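Local coordinates for uncharacterized protein (Eubacterium rectale, PDB 5COZ) that is of unknown function but is probably a membrane-anchored lipoprotein with a domain resembling the regulatory protein YycH, at residues Ala138-Thr143 with Lys151-Thr156; Glu166-Leu171 with Asp210-Phe215; Lys174-Leu179 with Asn242-Ala247. All coordinates share one frame; numbering follows the deposited sequence.

Contacts 2 and 3 are buried and share helix 165-178, whose earlier turns meet strand 211-220 and later turns strand 244-249. These strands are antiparallel neighbours in one sheet, and Phe214 N probably donates to Ile246 O between them. Contact 2 relies on aromatic rings against the helix backbone, whereas contact 3 uses aliphatic side chains. Contact 1 is only partly buried. It joins two pieces of the loop before the same helix, with bridging waters and lysines at the surface and two phenylalanines inside. Phe141 and Lys151 of contact 1 pack on Phe215 of contact 2, and Thr143 O lies near His243 of contact 3.

Contact 1 of 3, residues Ala138-Thr143 with Lys151-Thr156; sequences ASKFGT and KDKFRT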
loop_
_atom_site.group_PDB
_atom_site.type_symbol
_atom_site.label_atom_id
_atom_site.label_comp_id
_atom_site.label_asym_id
_atom_site.label_seq_id
_atom_site.Cartn_x
_atom_site.Cartn_y
_atom_site.Cartn_z
ATOM N N ALA A 138 -3.440 3.054 17.243
ATOM C CA ALA A 138 -3.889 2.575 18.562
ATOM C C ALA A 138 -5.388 2.273 18.555
ATOM O O ALA A 138 -6.017 2.168 19.617
ATOM C CB ALA A 138 -3.556 3.591 19.628
ATOM N N SER A 139 -5.955 2.100 17.357
ATOM C CA SER A 139 -7.379 1.893 17.214
ATOM C C SER A 139 -7.678 0.645 16.375
ATOM O O SER A 139 -6.763 -0.146 16.123
ATOM C CB SER A 139 -8.006 3.154 16.598
ATOM O OG SER A 139 -7.755 4.275 17.437
ATOM N N LYS A 140 -8.933 0.445 15.949
ATOM C CA LYS A 140 -9.337 -0.740 15.194
ATOM C C LYS A 140 -8.683 -0.778 13.801
ATOM O O LYS A 140 -8.416 -1.871 13.265
ATOM C CB LYS A 140 -10.874 -0.790 15.084
ATOM C CG LYS A 140 -11.447 -2.165 14.782
ATOM C CD LYS A 140 -12.974 -2.141 14.821
ATOM C CE LYS A 140 -13.595 -3.440 14.377
ATOM N NZ LYS A 140 -13.529 -4.483 15.438
ATOM N N PHE A 141 -8.440 0.409 13.209
ATOM C CA PHE A 141 -7.832 0.471 11.889
ATOM C C PHE A 141 -6.402 -0.045 11.937
ATOM O O PHE A 141 -5.654 0.256 12.868
ATOM C CB PHE A 141 -7.854 1.924 11.372
ATOM C CG PHE A 141 -7.278 2.123 9.993
ATOM C CD1 PHE A 141 -7.992 1.746 8.867
ATOM C CD2 PHE A 141 -5.995 2.632 9.824
ATOM C CE1 PHE A 141 -7.474 1.952 7.582
ATOM C CE2 PHE A 141 -5.470 2.831 8.533
ATOM C CZ PHE A 141 -6.213 2.479 7.430
ATOM N N GLY A 142 -6.020 -0.748 10.875
ATOM C CA GLY A 142 -4.665 -1.260 10.707
ATOM C C GLY A 142 -4.295 -1.128 9.247
ATOM O O GLY A 142 -5.164 -1.196 8.372
ATOM N N THR A 143 -3.016 -0.896 8.969
ATOM C CA THR A 143 -2.574 -0.639 7.617
ATOM C C THR A 143 -2.121 -1.885 6.855
ATOM O O THR A 143 -1.811 -1.732 5.675
ATOM C CB THR A 143 -1.406 0.368 7.624
ATOM O OG1 THR A 143 -0.309 -0.215 8.332
ATOM C CG2 THR A 143 -1.791 1.723 8.269
ATOM N N LYS A 151 -8.291 -3.112 6.961
ATOM C CA LYS A 151 -8.589 -1.775 6.430
ATOM C C LYS A 151 -9.798 -1.730 5.511
ATOM O O LYS A 151 -10.447 -0.682 5.386
ATOM C CB LYS A 151 -7.378 -1.175 5.665
ATOM C CG LYS A 151 -7.014 -1.866 4.331
ATOM C CD LYS A 151 -5.746 -1.261 3.718
ATOM C CE LYS A 151 -5.569 -1.689 2.255
ATOM N NZ LYS A 151 -5.090 -3.081 2.162
ATOM N N ASP A 152 -10.078 -2.819 4.810
ATOM C CA ASP A 152 -11.136 -2.812 3.808
ATOM C C ASP A 152 -12.497 -2.354 4.358
ATOM O O ASP A 152 -13.233 -1.691 3.626
ATOM C CB ASP A 152 -11.277 -4.199 3.177
ATOM C CG ASP A 152 -12.243 -4.239 2.005
ATOM O OD1 ASP A 152 -11.974 -3.563 0.993
ATOM O OD2 ASP A 152 -13.306 -4.886 2.137
ATOM N N LYS A 153 -12.794 -2.663 5.617
ATOM C CA LYS A 153 -14.101 -2.279 6.180
ATOM C C LYS A 153 -14.234 -0.756 6.350
ATOM O O LYS A 153 -15.364 -0.254 6.485
ATOM C CB LYS A 153 -14.392 -2.995 7.502
ATOM C CG LYS A 153 -13.465 -2.638 8.645
ATOM C CD LYS A 153 -13.759 -3.440 9.916
ATOM C CE LYS A 153 -12.805 -4.603 10.077
ATOM N NZ LYS A 153 -12.923 -5.233 11.417
ATOM N N PHE A 154 -13.113 -0.030 6.309
ATOM C CA PHE A 154 -13.152 1.443 6.430
ATOM C C PHE A 154 -13.173 2.158 5.060
ATOM O O PHE A 154 -13.274 3.389 5.022
ATOM C CB PHE A 154 -11.927 1.897 7.238
ATOM C CG PHE A 154 -11.939 1.380 8.661
ATOM C CD1 PHE A 154 -12.627 2.060 9.661
ATOM C CD2 PHE A 154 -11.303 0.183 8.987
ATOM C CE1 PHE A 154 -12.640 1.580 10.969
ATOM C CE2 PHE A 154 -11.336 -0.312 10.292
ATOM C CZ PHE A 154 -12.002 0.389 11.279
ATOM N N ARG A 155 -13.122 1.417 3.940
ATOM C CA ARG A 155 -13.130 2.021 2.617
ATOM C C ARG A 155 -14.559 2.293 2.205
ATOM O O ARG A 155 -15.176 1.472 1.531
ATOM C CB ARG A 155 -12.422 1.065 1.635
ATOM C CG ARG A 155 -12.121 1.722 0.315
ATOM C CD ARG A 155 -10.955 1.060 -0.329
ATOM N NE ARG A 155 -10.753 1.609 -1.660
ATOM C CZ ARG A 155 -10.436 0.874 -2.713
ATOM N NH1 ARG A 155 -10.266 -0.435 -2.591
ATOM N NH2 ARG A 155 -10.300 1.441 -3.901
ATOM N N THR A 156 -15.119 3.431 2.662
ATOM C CA THR A 156 -16.520 3.772 2.394
ATOM C C THR A 156 -16.624 5.135 1.728
ATOM O O THR A 156 -15.621 5.839 1.613
ATOM C CB THR A 156 -17.308 3.810 3.729
ATOM O OG1 THR A 156 -17.017 5.052 4.381
ATOM C CG2 THR A 156 -17.008 2.613 4.663
HETATM O O HOH W 1 -10.111 -3.997 12.168
HETATM O O HOH W 2 -5.331 -3.383 6.534
HETATM O O HOH W 3 -2.516 -2.640 3.307
#
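Gly142 O accepts a 2.9 Å hydrogen bond from a water, which in turn accepts a hydrogen bond from Lys151 N at 3.0 Å. This bridge ties an extended loop piece to the 3-10 turn of residues 151-154. Both pieces belong to the long loop between helix 130-137 and helix 165-178. The CB of Lys151 also lies beside Gly142 O, so the carbonyl is met by both the water and a methylene. Further along, Lys151 NZ is held by Asn149 OD1.

The rings of Phe141 and Phe154 form an offset edge-to-face pair, with planes at 82° and centres 5.6 Å apart. Phe141 presents its edge. Its CD1 lies 3.7 Å from Phe154 CD2 and its CB sits over the rim of one face of Phe154. The neighbouring corner, CE1, touches Lys151 CB. In Phe141 chi1 of -179° sets CG beside the carbonyl carbon, and from there the CD1-CE1 edge meets Phe154 and Lys151. Its far end reaches Val213 and Phe215 of strand 211-220, so the pair is anchored on the sheet. Asn196 OD1 accepts the Phe141 backbone N-H. The CB of Lys140 lies at the edge of the Phe154 ring, near its plane.

Toward solvent the contact turns polar. A second water donates to Lys140 O and accepts a hydrogen bond from Lys153 NZ at 3.2 Å. Lys153 was modelled in two conformers, so this bridge is doubtful. The two lysine chains cross at about a right angle. Lys140 NZ and Lys153 NZ come to 4.1 Å in that conformer, which may be weakly unfavourable.

Within the 3-10 turn Phe154 N donates to Lys151 O at 2.9 Å, and that oxygen lies at the edge of the Phe154 ring, in its plane.

Contact 2 of 3, residues Glu166-Leu171 with Asp210-Phe215; sequences EEAEEL and DTYVFF. With NA (sodium ion), chain B.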
loop_
_atom_site.group_PDB
_atom_site.type_symbol
_atom_site.label_atom_id
_atom_site.label_comp_id
_atom_site.label_asym_id
_atom_site.label_seq_id
_atom_site.Cartn_x
_atom_site.Cartn_y
_atom_site.Cartn_z
ATOM N N GLU A 166 -13.370 15.032 -1.392
ATOM C CA GLU A 166 -12.731 15.683 -2.536
ATOM C C GLU A 166 -11.708 16.726 -2.049
ATOM O O GLU A 166 -10.577 16.746 -2.550
ATOM C CB GLU A 166 -13.794 16.313 -3.451
ATOM C CG GLU A 166 -13.233 16.964 -4.704
ATOM C CD GLU A 166 -14.229 17.736 -5.551
ATOM O OE1 GLU A 166 -14.944 18.604 -4.999
ATOM O OE2 GLU A 166 -14.246 17.515 -6.784
ATOM N N GLU A 167 -12.079 17.579 -1.071
ATOM C CA GLU A 167 -11.174 18.584 -0.538
ATOM C C GLU A 167 -10.000 17.912 0.208
ATOM O O GLU A 167 -8.858 18.355 0.091
ATOM C CB GLU A 167 -11.922 19.574 0.362
ATOM C CG GLU A 167 -11.108 20.837 0.613
ATOM C CD GLU A 167 -11.747 21.931 1.449
ATOM O OE1 GLU A 167 -12.958 22.196 1.270
ATOM O OE2 GLU A 167 -11.012 22.579 2.228
ATOM N N ALA A 168 -10.282 16.823 0.946
ATOM C CA ALA A 168 -9.263 16.075 1.663
ATOM C C ALA A 168 -8.256 15.446 0.673
ATOM O O ALA A 168 -7.050 15.543 0.895
ATOM C CB ALA A 168 -9.933 14.996 2.515
ATOM N N GLU A 169 -8.769 14.922 -0.451
ATOM C CA GLU A 169 -7.907 14.343 -1.490
ATOM C C GLU A 169 -7.014 15.405 -2.115
ATOM O O GLU A 169 -5.835 15.148 -2.358
ATOM C CB GLU A 169 -8.732 13.639 -2.561
ATOM C CG GLU A 169 -7.809 12.892 -3.511
ATOM C CD GLU A 169 -8.457 12.037 -4.571
ATOM O OE1 GLU A 169 -9.688 11.824 -4.510
ATOM O OE2 GLU A 169 -7.712 11.536 -5.442
ATOM N N GLU A 170 -7.546 16.613 -2.319
ATOM C CA GLU A 170 -6.737 17.703 -2.866
ATOM C C GLU A 170 -5.576 18.042 -1.926
ATOM O O GLU A 170 -4.454 18.268 -2.394
ATOM C CB GLU A 170 -7.612 18.933 -3.127
ATOM C CG GLU A 170 -8.501 18.752 -4.349
ATOM C CD GLU A 170 -9.598 19.773 -4.604
ATOM O OE1 GLU A 170 -9.864 20.614 -3.717
ATOM O OE2 GLU A 170 -10.223 19.700 -5.687
ATOM N N LEU A 171 -5.808 18.018 -0.592
ATOM C CA LEU A 171 -4.735 18.275 0.359
ATOM C C LEU A 171 -3.707 17.124 0.360
ATOM O O LEU A 171 -2.502 17.373 0.446
ATOM C CB LEU A 171 -5.318 18.492 1.763
ATOM C CG LEU A 171 -4.323 18.773 2.891
ATOM C CD1 LEU A 171 -3.377 19.952 2.567
ATOM C CD2 LEU A 171 -5.064 18.971 4.202
ATOM N N ASP A 210 -12.640 11.875 14.292
ATOM C CA ASP A 210 -12.918 11.597 12.884
ATOM C C ASP A 210 -11.704 11.944 12.027
ATOM O O ASP A 210 -11.220 13.080 12.057
ATOM C CB ASP A 210 -14.171 12.332 12.406
ATOM C CG ASP A 210 -15.464 11.796 12.978
ATOM O OD1 ASP A 210 -15.417 10.808 13.753
ATOM O OD2 ASP A 210 -16.527 12.349 12.644
ATOM N N THR A 211 -11.217 10.962 11.275
ATOM C CA THR A 211 -9.993 11.106 10.491
ATOM C C THR A 211 -10.147 10.453 9.132
ATOM O O THR A 211 -10.709 9.355 9.030
ATOM C CB THR A 211 -8.853 10.408 11.285
ATOM O OG1 THR A 211 -8.707 11.032 12.572
ATOM C CG2 THR A 211 -7.504 10.439 10.573
ATOM N N TYR A 212 -9.674 11.129 8.083
ATOM C CA TYR A 212 -9.544 10.500 6.770
ATOM C C TYR A 212 -8.145 9.921 6.661
ATOM O O TYR A 212 -7.199 10.603 7.067
ATOM C CB TYR A 212 -9.667 11.533 5.646
ATOM C CG TYR A 212 -11.034 12.082 5.364
ATOM C CD1 TYR A 212 -12.063 11.251 4.911
ATOM C CD2 TYR A 212 -11.280 13.445 5.444
ATOM C CE1 TYR A 212 -13.306 11.768 4.568
ATOM C CE2 TYR A 212 -12.513 13.978 5.075
ATOM C CZ TYR A 212 -13.523 13.136 4.628
ATOM O OH TYR A 212 -14.747 13.671 4.286
ATOM N N VAL A 213 -7.980 8.738 6.085
ATOM C CA VAL A 213 -6.653 8.175 5.835
ATOM C C VAL A 213 -6.540 7.869 4.359
ATOM O O VAL A 213 -7.292 7.033 3.845
ATOM C CB VAL A 213 -6.363 6.910 6.674
ATOM C CG1 VAL A 213 -5.018 6.271 6.273
ATOM C CG2 VAL A 213 -6.363 7.230 8.166
ATOM N N PHE A 214 -5.596 8.521 3.680
ATOM C CA PHE A 214 -5.315 8.173 2.299
ATOM C C PHE A 214 -4.130 7.279 2.205
ATOM O O PHE A 214 -3.135 7.492 2.900
ATOM C CB PHE A 214 -4.990 9.425 1.470
ATOM C CG PHE A 214 -6.221 10.247 1.222
ATOM C CD1 PHE A 214 -6.615 11.235 2.124
ATOM C CD2 PHE A 214 -6.947 10.090 0.053
ATOM C CE1 PHE A 214 -7.762 12.007 1.879
ATOM C CE2 PHE A 214 -8.107 10.841 -0.180
ATOM C CZ PHE A 214 -8.499 11.798 0.734
ATOM N N PHE A 215 -4.215 6.299 1.301
ATOM C CA PHE A 215 -3.071 5.532 0.853
ATOM C C PHE A 215 -2.759 5.997 -0.529
ATOM O O PHE A 215 -3.591 5.876 -1.414
ATOM C CB PHE A 215 -3.293 3.999 0.820
ATOM C CG PHE A 215 -3.264 3.228 2.109
ATOM C CD1 PHE A 215 -3.323 3.880 3.344
ATOM C CD2 PHE A 215 -3.167 1.844 2.096
ATOM C CE1 PHE A 215 -3.353 3.138 4.545
ATOM C CE2 PHE A 215 -3.151 1.111 3.292
ATOM C CZ PHE A 215 -3.237 1.759 4.500
HETATM NA NA NA B . -16.917 10.348 15.693
HETATM O O HOH W 4 -18.238 12.259 14.708
HETATM O O HOH W 5 -15.806 11.774 17.100
#
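Ala168 and Glu169 pack on Tyr212 and Phe214 in a buried helix-on-sheet contact. Helix 166-171 lies across strand 211-215, with the two axes 9.7 Å apart at closest approach and inclined at 51°. Alternate strand residues, Tyr212 and Phe214, point toward the helix.

The Ala168 methyl touches both rings. Its CB lies 3.6 Å from Tyr212 CD2, approaching that ring obliquely. The same methyl also meets Phe214 CE1 at 3.7 Å, in plane at the ring edge. Phe214 has CG anti to the carbonyl carbon (chi1 -72°), and its ring reaches the helix backbone. There CZ comes within 3.4 Å of Glu169 N. CE2 lies 3.7 Å from Glu169 CB, so the acidic side chain contributes its aliphatic base. The Glu169 chain then runs at about a right angle to the phenylalanine, and its OE2 accepts a hydrogen bond from Asn187 ND2. An alanine at Phe214 would remove the ring that meets Ala168 and Glu169, and would probably leave a gap between helix and strand.

The tyrosine hydroxyl is occupied as well. Tyr212 OH is hydrogen-bonded to Met163 O and Leu160 N, tying the ring to the segment that leads into the helix.

Just before the strand, Asp210 OD1 binds the sodium ion at 2.5 Å, with Gln208 and two waters as further ligands. One of these waters also donates to Asp210 OD2, so both carboxylate oxygens serve the site.

On the other face of the strand, Thr211 and Val213 touch helix 130-137. The antiparallel sheet is thus covered by a helix on both faces here, an alpha/beta layered packing.

Contact 3 of 3, residues Lys174-Leu179 with Asn242-Ala247; sequences KTAKEL and NHLVIA
Helix 174-178 passes over strand 244-247 with a closest axis distance of 10.5 Å. Their N-to-C directions diverge by 130°, so they run closer to antiparallel than to parallel. Thr175 stands nearest to Ile246, and Ala176 nearest to Leu244, with CA atoms 8.4 Å apart in the second pair.

The side chains between them are entirely aliphatic where they touch. Ala176 CB meets Leu244 CD2 at 4.0 Å, methyl against methyl. Leu244 carries CG anti to the backbone N (chi1 168°), and one branch of its fork thereby reaches the helix. It also packs on Val183. Next to it, Ile246 extends CD1 to within 4.2 Å of Thr175 CB. The same methyl lies 4.4 Å from Ala176 N, near the helix backbone.

This is the packing of a helix on one face of an antiparallel sheet: Leu244 and Ile246 point toward the helix, while Val245 between them packs on Val213. Ile246 also touches Met216 of strand 211-220 and Leu256 of strand 252-258, bridging both neighbouring strands.

Thr175 is buried, yet its hydroxyl has a partner. OG1 is hydrogen-bonded to Leu171 O one turn earlier, leaving the carbon side for Ile246. Leu179 packs on Leu79 and Leu83 of helix 73-87, and Glu178 OE2 forms a salt bridge with Lys85 NZ.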
loop_
_atom_site.group_PDB
_atom_site.type_symbol
_atom_site.label_atom_id
_atom_site.label_comp_id
_atom_site.label_asym_id
_atom_site.label_seq_id
_atom_site.Cartn_x
_atom_site.Cartn_y
_atom_site.Cartn_z
ATOM N N LYS A 174 -1.606 17.566 -2.836
ATOM C CA LYS A 174 -0.731 18.727 -2.650
ATOM C C LYS A 174 0.445 18.358 -1.726
ATOM O O LYS A 174 1.584 18.726 -2.012
ATOM C CB LYS A 174 -1.543 19.908 -2.084
ATOM C CG LYS A 174 -0.743 21.169 -1.774
ATOM C CD LYS A 174 -1.623 22.122 -0.955
ATOM C CE LYS A 174 -0.888 23.337 -0.437
ATOM N NZ LYS A 174 -0.730 24.373 -1.488
ATOM N N THR A 175 0.187 17.547 -0.680
ATOM C CA THR A 175 1.247 17.144 0.259
ATOM C C THR A 175 2.258 16.205 -0.416
ATOM O O THR A 175 3.460 16.369 -0.229
ATOM C CB THR A 175 0.630 16.501 1.508
ATOM O OG1 THR A 175 -0.298 17.435 2.075
ATOM C CG2 THR A 175 1.677 16.142 2.560
ATOM N N ALA A 176 1.772 15.216 -1.194
ATOM C CA ALA A 176 2.703 14.321 -1.887
ATOM C C ALA A 176 3.572 15.123 -2.866
ATOM O O ALA A 176 4.757 14.843 -3.005
ATOM C CB ALA A 176 1.936 13.221 -2.621
ATOM N N LYS A 177 2.983 16.155 -3.527
ATOM C CA LYS A 177 3.726 17.006 -4.462
ATOM C C LYS A 177 4.800 17.791 -3.707
ATOM O O LYS A 177 5.947 17.828 -4.158
ATOM C CB LYS A 177 2.772 17.946 -5.199
ATOM C CG LYS A 177 3.434 18.789 -6.285
ATOM C CD LYS A 177 2.399 19.702 -6.929
ATOM C CE LYS A 177 3.007 20.746 -7.838
ATOM N NZ LYS A 177 3.495 20.155 -9.112
ATOM N N GLU A 178 4.446 18.391 -2.553
ATOM C CA GLU A 178 5.414 19.112 -1.696
ATOM C C GLU A 178 6.554 18.217 -1.266
ATOM O O GLU A 178 7.696 18.664 -1.170
ATOM C CB GLU A 178 4.748 19.611 -0.408
ATOM C CG GLU A 178 3.696 20.685 -0.544
ATOM C CD GLU A 178 2.944 21.016 0.738
ATOM O OE1 GLU A 178 2.948 20.199 1.691
ATOM O OE2 GLU A 178 2.339 22.108 0.783
ATOM N N LEU A 179 6.245 16.931 -0.990
ATOM C CA LEU A 179 7.262 15.985 -0.540
ATOM C C LEU A 179 8.127 15.470 -1.686
ATOM O O LEU A 179 9.088 14.727 -1.454
ATOM C CB LEU A 179 6.564 14.789 0.155
ATOM C CG LEU A 179 5.990 15.043 1.544
ATOM C CD1 LEU A 179 5.119 13.859 1.976
ATOM C CD2 LEU A 179 7.099 15.321 2.580
ATOM N N ASN A 242 4.081 -0.902 -0.245
ATOM C CA ASN A 242 4.333 0.442 -0.735
ATOM C C ASN A 242 3.092 1.322 -0.608
ATOM O O ASN A 242 2.285 1.384 -1.549
ATOM C CB ASN A 242 4.772 0.390 -2.190
ATOM C CG ASN A 242 4.957 1.740 -2.786
ATOM O OD1 ASN A 242 5.636 2.594 -2.211
ATOM N ND2 ASN A 242 4.375 1.952 -3.959
ATOM N N HIS A 243 2.944 2.002 0.516
ATOM C CA HIS A 243 1.885 2.991 0.647
ATOM C C HIS A 243 2.411 4.165 1.438
ATOM O O HIS A 243 3.042 4.005 2.487
ATOM C CB HIS A 243 0.534 2.454 1.252
ATOM C CG HIS A 243 0.671 1.538 2.432
ATOM N ND1 HIS A 243 0.076 0.282 2.437
ATOM C CD2 HIS A 243 1.277 1.724 3.628
ATOM C CE1 HIS A 243 0.344 -0.247 3.616
ATOM N NE2 HIS A 243 1.047 0.580 4.376
ATOM N N LEU A 244 2.167 5.339 0.877
ATOM C CA LEU A 244 2.412 6.629 1.534
ATOM C C LEU A 244 1.082 6.931 2.260
ATOM O O LEU A 244 0.019 7.057 1.607
ATOM C CB LEU A 244 2.751 7.692 0.466
ATOM C CG LEU A 244 2.747 9.163 0.936
ATOM C CD1 LEU A 244 3.827 9.440 1.966
ATOM C CD2 LEU A 244 2.918 10.144 -0.298
ATOM N N VAL A 245 1.116 6.941 3.621
ATOM C CA VAL A 245 -0.094 7.106 4.418
ATOM C C VAL A 245 -0.225 8.562 4.851
ATOM O O VAL A 245 0.695 9.089 5.466
ATOM C CB VAL A 245 -0.097 6.152 5.624
ATOM C CG1 VAL A 245 -1.437 6.259 6.373
ATOM C CG2 VAL A 245 0.135 4.701 5.184
ATOM N N ILE A 246 -1.320 9.218 4.462
ATOM C CA ILE A 246 -1.558 10.610 4.851
ATOM C C ILE A 246 -2.914 10.674 5.491
ATOM O O ILE A 246 -3.927 10.406 4.835
ATOM C CB ILE A 246 -1.473 11.558 3.634
ATOM C CG1 ILE A 246 -0.186 11.281 2.781
ATOM C CG2 ILE A 246 -1.555 13.031 4.126
ATOM C CD1 ILE A 246 0.078 12.335 1.596
ATOM N N ALA A 247 -2.942 11.005 6.777
ATOM C CA ALA A 247 -4.224 11.116 7.485
ATOM C C ALA A 247 -4.488 12.542 7.870
ATOM O O ALA A 247 -3.533 13.300 8.102
ATOM C CB ALA A 247 -4.224 10.248 8.725
#